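Projannalysin (Methanocaldococcus jannaschii, PDB 4JIX) is the zymogen of jannalysin, a minimal soluble zinc metallopeptidase that probably hydrolyses peptide bonds once activated. Local coordinates at residues E72-K77 with E88-N93; L20-I25 with R92-K97. The protein carries 1 engineered substitution. All coordinates share one frame; numbering follows the deposited sequence.

Interaction 1 of 2, residues E72-K77 with E88-N93; sequences ELIHFK and ENELRN. With ZN (zinc ion), chain C.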
loop_
_atom_site.group_PDB
_atom_site.type_symbol
_atom_site.label_atom_id
_atom_site.label_comp_id
_atom_site.label_asym_id
_atom_site.label_seq_id
_atom_site.Cartn_x
_atom_site.Cartn_y
_atom_site.Cartn_z
ATOM N N GLU A 72 -6.903 9.247 7.528
ATOM C CA GLU A 72 -8.374 9.258 7.632
ATOM C C GLU A 72 -8.903 10.357 8.544
ATOM O O GLU A 72 -9.967 10.924 8.281
ATOM C CB GLU A 72 -8.894 7.919 8.179
ATOM C CG GLU A 72 -8.338 6.690 7.486
ATOM C CD GLU A 72 -8.616 6.618 6.005
ATOM O OE1 GLU A 72 -9.541 7.310 5.527
ATOM O OE2 GLU A 72 -7.865 5.902 5.311
ATOM N N LEU A 73 -8.201 10.585 9.662
ATOM C CA LEU A 73 -8.668 11.524 10.659
ATOM C C LEU A 73 -8.396 12.969 10.253
ATOM O O LEU A 73 -9.157 13.836 10.674
ATOM C CB LEU A 73 -8.139 11.172 12.062
ATOM C CG LEU A 73 -8.695 9.836 12.644
ATOM C CD1 LEU A 73 -8.204 9.596 14.055
ATOM C CD2 LEU A 73 -10.252 9.790 12.624
ATOM N N ILE A 74 -7.407 13.228 9.372
ATOM C CA ILE A 74 -7.203 14.578 8.827
ATOM C C ILE A 74 -8.457 14.933 7.995
ATOM O O ILE A 74 -9.012 16.013 8.190
ATOM C CB ILE A 74 -5.879 14.741 8.023
ATOM C CG1 ILE A 74 -4.664 14.727 8.987
ATOM C CG2 ILE A 74 -5.887 16.059 7.184
ATOM C CD1 ILE A 74 -3.330 14.536 8.273
ATOM N N HIS A 75 -8.948 13.987 7.150
ATOM C CA HIS A 75 -10.176 14.178 6.368
ATOM C C HIS A 75 -11.338 14.562 7.297
ATOM O O HIS A 75 -12.076 15.497 7.004
ATOM C CB HIS A 75 -10.560 12.898 5.593
ATOM C CG HIS A 75 -9.747 12.637 4.370
ATOM N ND1 HIS A 75 -9.724 13.528 3.314
ATOM C CD2 HIS A 75 -8.985 11.565 4.056
ATOM C CE1 HIS A 75 -8.952 12.976 2.394
ATOM N NE2 HIS A 75 -8.484 11.797 2.797
ATOM N N PHE A 76 -11.493 13.828 8.409
ATOM C CA PHE A 76 -12.560 14.085 9.360
ATOM C C PHE A 76 -12.396 15.476 9.978
ATOM O O PHE A 76 -13.382 16.214 10.066
ATOM C CB PHE A 76 -12.615 12.994 10.448
ATOM C CG PHE A 76 -13.740 13.157 11.453
ATOM C CD1 PHE A 76 -13.518 12.944 12.812
ATOM C CD2 PHE A 76 -15.035 13.476 11.034
ATOM C CE1 PHE A 76 -14.563 13.062 13.735
ATOM C CE2 PHE A 76 -16.080 13.588 11.958
ATOM C CZ PHE A 76 -15.833 13.394 13.304
ATOM N N LYS A 77 -11.151 15.856 10.345
ATOM C CA LYS A 77 -10.900 17.167 10.948
ATOM C C LYS A 77 -11.246 18.342 10.003
ATOM O O LYS A 77 -11.880 19.300 10.441
ATOM C CB LYS A 77 -9.441 17.300 11.408
ATOM C CG LYS A 77 -9.275 18.453 12.397
ATOM C CD LYS A 77 -7.885 18.978 12.401
ATOM C CE LYS A 77 -7.765 20.197 13.275
ATOM N NZ LYS A 77 -6.397 20.293 13.845
ATOM N N GLU A 88 -2.981 19.030 3.129
ATOM C CA GLU A 88 -1.521 19.158 3.198
ATOM C C GLU A 88 -1.087 19.968 4.420
ATOM O O GLU A 88 -0.137 19.567 5.081
ATOM C CB GLU A 88 -0.955 19.796 1.927
ATOM C CG GLU A 88 -0.875 18.836 0.752
ATOM C CD GLU A 88 -0.326 19.434 -0.532
ATOM O OE1 GLU A 88 -0.756 18.990 -1.623
ATOM O OE2 GLU A 88 0.535 20.341 -0.450
ATOM N N ASN A 89 -1.812 21.059 4.755
ATOM C CA ASN A 89 -1.501 21.910 5.912
ATOM C C ASN A 89 -1.504 21.123 7.229
ATOM O O ASN A 89 -0.610 21.335 8.053
ATOM C CB ASN A 89 -2.462 23.106 6.018
ATOM C CG ASN A 89 -2.287 24.175 4.960
ATOM O OD1 ASN A 89 -3.165 25.024 4.777
ATOM N ND2 ASN A 89 -1.190 24.135 4.203
ATOM N N GLU A 90 -2.485 20.216 7.426
ATOM C CA GLU A 90 -2.566 19.392 8.639
ATOM C C GLU A 90 -1.486 18.325 8.651
ATOM O O GLU A 90 -0.841 18.125 9.678
ATOM C CB GLU A 90 -3.940 18.718 8.796
ATOM C CG GLU A 90 -5.113 19.676 8.912
ATOM C CD GLU A 90 -5.179 20.546 10.155
ATOM O OE1 GLU A 90 -4.632 20.143 11.209
ATOM O OE2 GLU A 90 -5.819 21.620 10.077
ATOM N N LEU A 91 -1.285 17.650 7.507
ATOM C CA LEU A 91 -0.301 16.587 7.357
ATOM C C LEU A 91 1.133 17.092 7.593
ATOM O O LEU A 91 1.923 16.378 8.210
ATOM C CB LEU A 91 -0.425 15.962 5.954
ATOM C CG LEU A 91 0.497 14.788 5.602
ATOM C CD1 LEU A 91 0.351 13.635 6.608
ATOM C CD2 LEU A 91 0.202 14.294 4.187
ATOM N N ARG A 92 1.444 18.324 7.150
ATOM C CA ARG A 92 2.782 18.911 7.284
ATOM C C ARG A 92 3.197 19.184 8.731
ATOM O O ARG A 92 4.394 19.356 8.981
ATOM C CB ARG A 92 2.938 20.192 6.438
ATOM C CG ARG A 92 3.096 19.913 4.937
ATOM C CD ARG A 92 4.217 18.933 4.585
ATOM N NE ARG A 92 4.034 18.430 3.228
ATOM C CZ ARG A 92 3.602 17.214 2.915
ATOM N NH1 ARG A 92 3.376 16.316 3.863
ATOM N NH2 ARG A 92 3.440 16.871 1.647
ATOM N N ASN A 93 2.240 19.183 9.683
ATOM C CA ASN A 93 2.536 19.343 11.109
ATOM C C ASN A 93 3.099 18.027 11.665
ATOM O O ASN A 93 3.596 17.999 12.784
ATOM C CB ASN A 93 1.275 19.763 11.890
ATOM C CG ASN A 93 0.783 21.159 11.595
ATOM O OD1 ASN A 93 1.559 22.099 11.382
ATOM N ND2 ASN A 93 -0.521 21.341 11.625
HETATM ZN ZN ZN C . -7.721 10.344 1.439
HETATM O O HOH W 1 -7.010 8.835 0.031
#
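The zinc-binding helix 62-78, which carries an HExxH sequence, packs on helix 85-91 through Ile74 and Lys77 on one side and Glu90 and Leu91 on the other. Ile74 lies within the HExxH sequence, directly before the zinc ligand His75. His75 NE2 binds the zinc at 2.1 Å, and His71 and His83 bind the same ion. Water 1 is a further ligand.

Ile74 supplies the apolar part of the contact with both of its branches. CG2 lies against the start of the Glu90 side chain, 3.7 Å from Glu90 CB, and the two side chains run alongside one another, pointing opposite ways. The other branch ends in CD1, which rests 3.8 Å from Leu91 CA. The same methyl also touches the side chain, with Ile74 CD1 4.0 Å from Leu91 CB.

Lys77 and Glu90 form the polar part. The lysine chain leaves with CG anti to the backbone N (chi1 -163°) and stays extended to its end. The Glu90 chain bends at chi2 (-67°), and the lysine passes roughly perpendicular to it. Lys77 NZ reaches Glu90 OE1 at 3.2 Å in a salt bridge, meeting the oxygen from above, 41° out of the carboxylate plane. The lysine methylenes also lie beside the carboxylate, with Lys77 CD 3.7 Å from Glu90 OE1. The stronger polar partner of Lys77 NZ is the backbone oxygen of Leu23. Replacing Glu90 with an alanine here would probably leave Lys77 without its carboxylate mate, while Ile74 CG2 would keep a CB beside it but lose the cover of Glu90 CG.

Two oxygens thus hold the ammonium group on the partly exposed side, and the buried Ile74 packs the two helices together one residue from a zinc ligand.

Interaction 2 of 2, residues L20-I25 with R92-K97; sequences LISLNI and RNYFSK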
loop_
_atom_site.group_PDB
_atom_site.type_symbol
_atom_site.label_atom_id
_atom_site.label_comp_id
_atom_site.label_asym_id
_atom_site.label_seq_id
_atom_site.Cartn_x
_atom_site.Cartn_y
_atom_site.Cartn_z
ATOM N N LEU A 20 -6.471 11.520 17.686
ATOM C CA LEU A 20 -7.623 12.389 17.986
ATOM C C LEU A 20 -7.192 13.521 18.922
ATOM O O LEU A 20 -7.621 14.654 18.730
ATOM C CB LEU A 20 -8.791 11.606 18.607
ATOM C CG LEU A 20 -9.469 10.541 17.741
ATOM C CD1 LEU A 20 -10.316 9.627 18.616
ATOM C CD2 LEU A 20 -10.359 11.180 16.630
ATOM N N ILE A 21 -6.297 13.233 19.900
ATOM C CA ILE A 21 -5.794 14.255 20.828
ATOM C C ILE A 21 -4.898 15.259 20.066
ATOM O O ILE A 21 -5.183 16.452 20.126
ATOM C CB ILE A 21 -5.076 13.659 22.085
ATOM C CG1 ILE A 21 -6.105 12.974 23.020
ATOM C CG2 ILE A 21 -4.309 14.759 22.876
ATOM C CD1 ILE A 21 -5.500 11.969 24.130
ATOM N N SER A 22 -3.872 14.772 19.302
ATOM C CA SER A 22 -2.936 15.643 18.571
ATOM C C SER A 22 -3.651 16.496 17.509
ATOM O O SER A 22 -3.280 17.654 17.317
ATOM C CB SER A 22 -1.801 14.836 17.942
ATOM O OG SER A 22 -2.268 14.034 16.867
ATOM N N LEU A 23 -4.709 15.954 16.869
ATOM C CA LEU A 23 -5.486 16.701 15.876
ATOM C C LEU A 23 -6.566 17.569 16.512
ATOM O O LEU A 23 -7.217 18.329 15.799
ATOM C CB LEU A 23 -6.141 15.759 14.853
ATOM C CG LEU A 23 -5.240 15.191 13.748
ATOM C CD1 LEU A 23 -6.015 14.182 12.911
ATOM C CD2 LEU A 23 -4.677 16.307 12.840
ATOM N N ASN A 24 -6.755 17.475 17.844
ATOM C CA ASN A 24 -7.766 18.222 18.618
ATOM C C ASN A 24 -9.206 17.932 18.105
ATOM O O ASN A 24 -10.003 18.849 17.876
ATOM C CB ASN A 24 -7.469 19.735 18.634
ATOM C CG ASN A 24 -8.225 20.512 19.692
ATOM O OD1 ASN A 24 -8.383 20.078 20.839
ATOM N ND2 ASN A 24 -8.712 21.687 19.324
ATOM N N ILE A 25 -9.516 16.644 17.902
ATOM C CA ILE A 25 -10.852 16.199 17.482
ATOM C C ILE A 25 -11.603 15.718 18.742
ATOM O O ILE A 25 -11.183 14.731 19.373
ATOM C CB ILE A 25 -10.784 15.087 16.381
ATOM C CG1 ILE A 25 -10.129 15.584 15.057
ATOM C CG2 ILE A 25 -12.180 14.469 16.115
ATOM C CD1 ILE A 25 -9.656 14.425 14.080
ATOM N N ARG A 92 1.444 18.324 7.150
ATOM C CA ARG A 92 2.782 18.911 7.284
ATOM C C ARG A 92 3.197 19.184 8.731
ATOM O O ARG A 92 4.394 19.356 8.981
ATOM C CB ARG A 92 2.938 20.192 6.438
ATOM C CG ARG A 92 3.096 19.913 4.937
ATOM C CD ARG A 92 4.217 18.933 4.585
ATOM N NE ARG A 92 4.034 18.430 3.228
ATOM C CZ ARG A 92 3.602 17.214 2.915
ATOM N NH1 ARG A 92 3.376 16.316 3.863
ATOM N NH2 ARG A 92 3.440 16.871 1.647
ATOM N N ASN A 93 2.240 19.183 9.683
ATOM C CA ASN A 93 2.536 19.343 11.109
ATOM C C ASN A 93 3.099 18.027 11.665
ATOM O O ASN A 93 3.596 17.999 12.784
ATOM C CB ASN A 93 1.275 19.763 11.890
ATOM C CG ASN A 93 0.783 21.159 11.595
ATOM O OD1 ASN A 93 1.559 22.099 11.382
ATOM N ND2 ASN A 93 -0.521 21.341 11.625
ATOM N N TYR A 94 3.007 16.944 10.876
ATOM C CA TYR A 94 3.457 15.614 11.264
ATOM C C TYR A 94 4.629 15.138 10.430
ATOM O O TYR A 94 5.575 14.600 10.992
ATOM C CB TYR A 94 2.297 14.600 11.132
ATOM C CG TYR A 94 1.160 14.900 12.079
ATOM C CD1 TYR A 94 1.120 14.337 13.353
ATOM C CD2 TYR A 94 0.162 15.809 11.735
ATOM C CE1 TYR A 94 0.096 14.647 14.249
ATOM C CE2 TYR A 94 -0.852 16.146 12.632
ATOM C CZ TYR A 94 -0.886 15.555 13.884
ATOM O OH TYR A 94 -1.899 15.872 14.757
ATOM N N PHE A 95 4.535 15.272 9.090
ATOM C CA PHE A 95 5.550 14.769 8.171
ATOM C C PHE A 95 5.762 15.656 6.961
ATOM O O PHE A 95 4.801 16.151 6.372
ATOM C CB PHE A 95 5.145 13.366 7.652
ATOM C CG PHE A 95 4.849 12.331 8.709
ATOM C CD1 PHE A 95 5.881 11.743 9.441
ATOM C CD2 PHE A 95 3.540 11.935 8.967
ATOM C CE1 PHE A 95 5.602 10.807 10.443
ATOM C CE2 PHE A 95 3.260 10.998 9.969
ATOM C CZ PHE A 95 4.292 10.442 10.702
ATOM N N SER A 96 7.029 15.776 6.538
ATOM C CA SER A 96 7.411 16.453 5.300
ATOM C C SER A 96 6.966 15.581 4.122
ATOM O O SER A 96 6.604 14.411 4.329
ATOM C CB SER A 96 8.925 16.663 5.259
ATOM O OG SER A 96 9.558 15.403 5.101
ATOM N N LYS A 97 6.989 16.133 2.897
ATOM C CA LYS A 97 6.612 15.386 1.693
ATOM C C LYS A 97 7.513 14.139 1.538
ATOM O O LYS A 97 6.997 13.061 1.271
ATOM C CB LYS A 97 6.665 16.288 0.436
ATOM C CG LYS A 97 6.495 15.563 -0.918
ATOM C CD LYS A 97 5.129 14.861 -1.093
ATOM C CE LYS A 97 4.942 14.307 -2.487
ATOM N NZ LYS A 97 3.632 13.609 -2.634
HETATM O O HOH W 2 -2.066 18.690 14.561
#
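Tyr94 reaches across to the end of helix 12-22, where its hydroxyl meets Ser22 and Leu23. With CG anti to the carbonyl carbon (chi1 -64°), the tyrosine side chain extends toward 20-25 and brings its hydroxyl end to the serine. Ser22 OG comes in at the ring edge, near the ring plane, and hydrogen-bonds Tyr94 OH at 2.8 Å. The serine hydroxyl sits between its own backbone N and carbonyl carbon (chi1 70°), a position from which it also bonds Ile19 O in the preceding turn.

Water 2 adds a bridge. It lies 2.8 Å from Tyr94 OH and donates to Ser22 O at 3.2 Å. Leu23 approaches the ring obliquely with one methyl: Leu23 CD2 is 3.4 Å from Tyr94 OH and 3.8 Å from Tyr94 CE2. Leu70 of helix 62-78 also touches the tyrosine. A bond from Arg92 NH1 to Phe95 O spans the turn that carries Tyr94.

On the other segment, Asn24 has positive phi, with Asn24 N bonded to Ile21 O and Ile25 N to Leu20 O. The tyrosine therefore meets a helix end that closes in a Schellman motif, while its own segment runs on through Ser96, the N-cap of helix 97-111.

In the fold
From the N terminus, helix 12-22 ends in 20-25, the first half of interaction 2. The chain then runs through the three-stranded sheet and helix 54-59 to helix 62-78, where 72-77 begins interaction 1. The short link through the zinc ligand His83 leads to helix 85-91, and 88-93 closes this local loop. Segment 92-97 follows at once, sharing Arg92 and Asn93, and closes the much longer loop back to 20-25. The shorter loop thus falls within the longer one. Together they tie helix 12-22, the zinc-binding helix 62-78, helix 85-91 and the turn into helix 97-111 to one another. The two contacts meet where the lysine of interaction 1 reaches the backbone of 20-25.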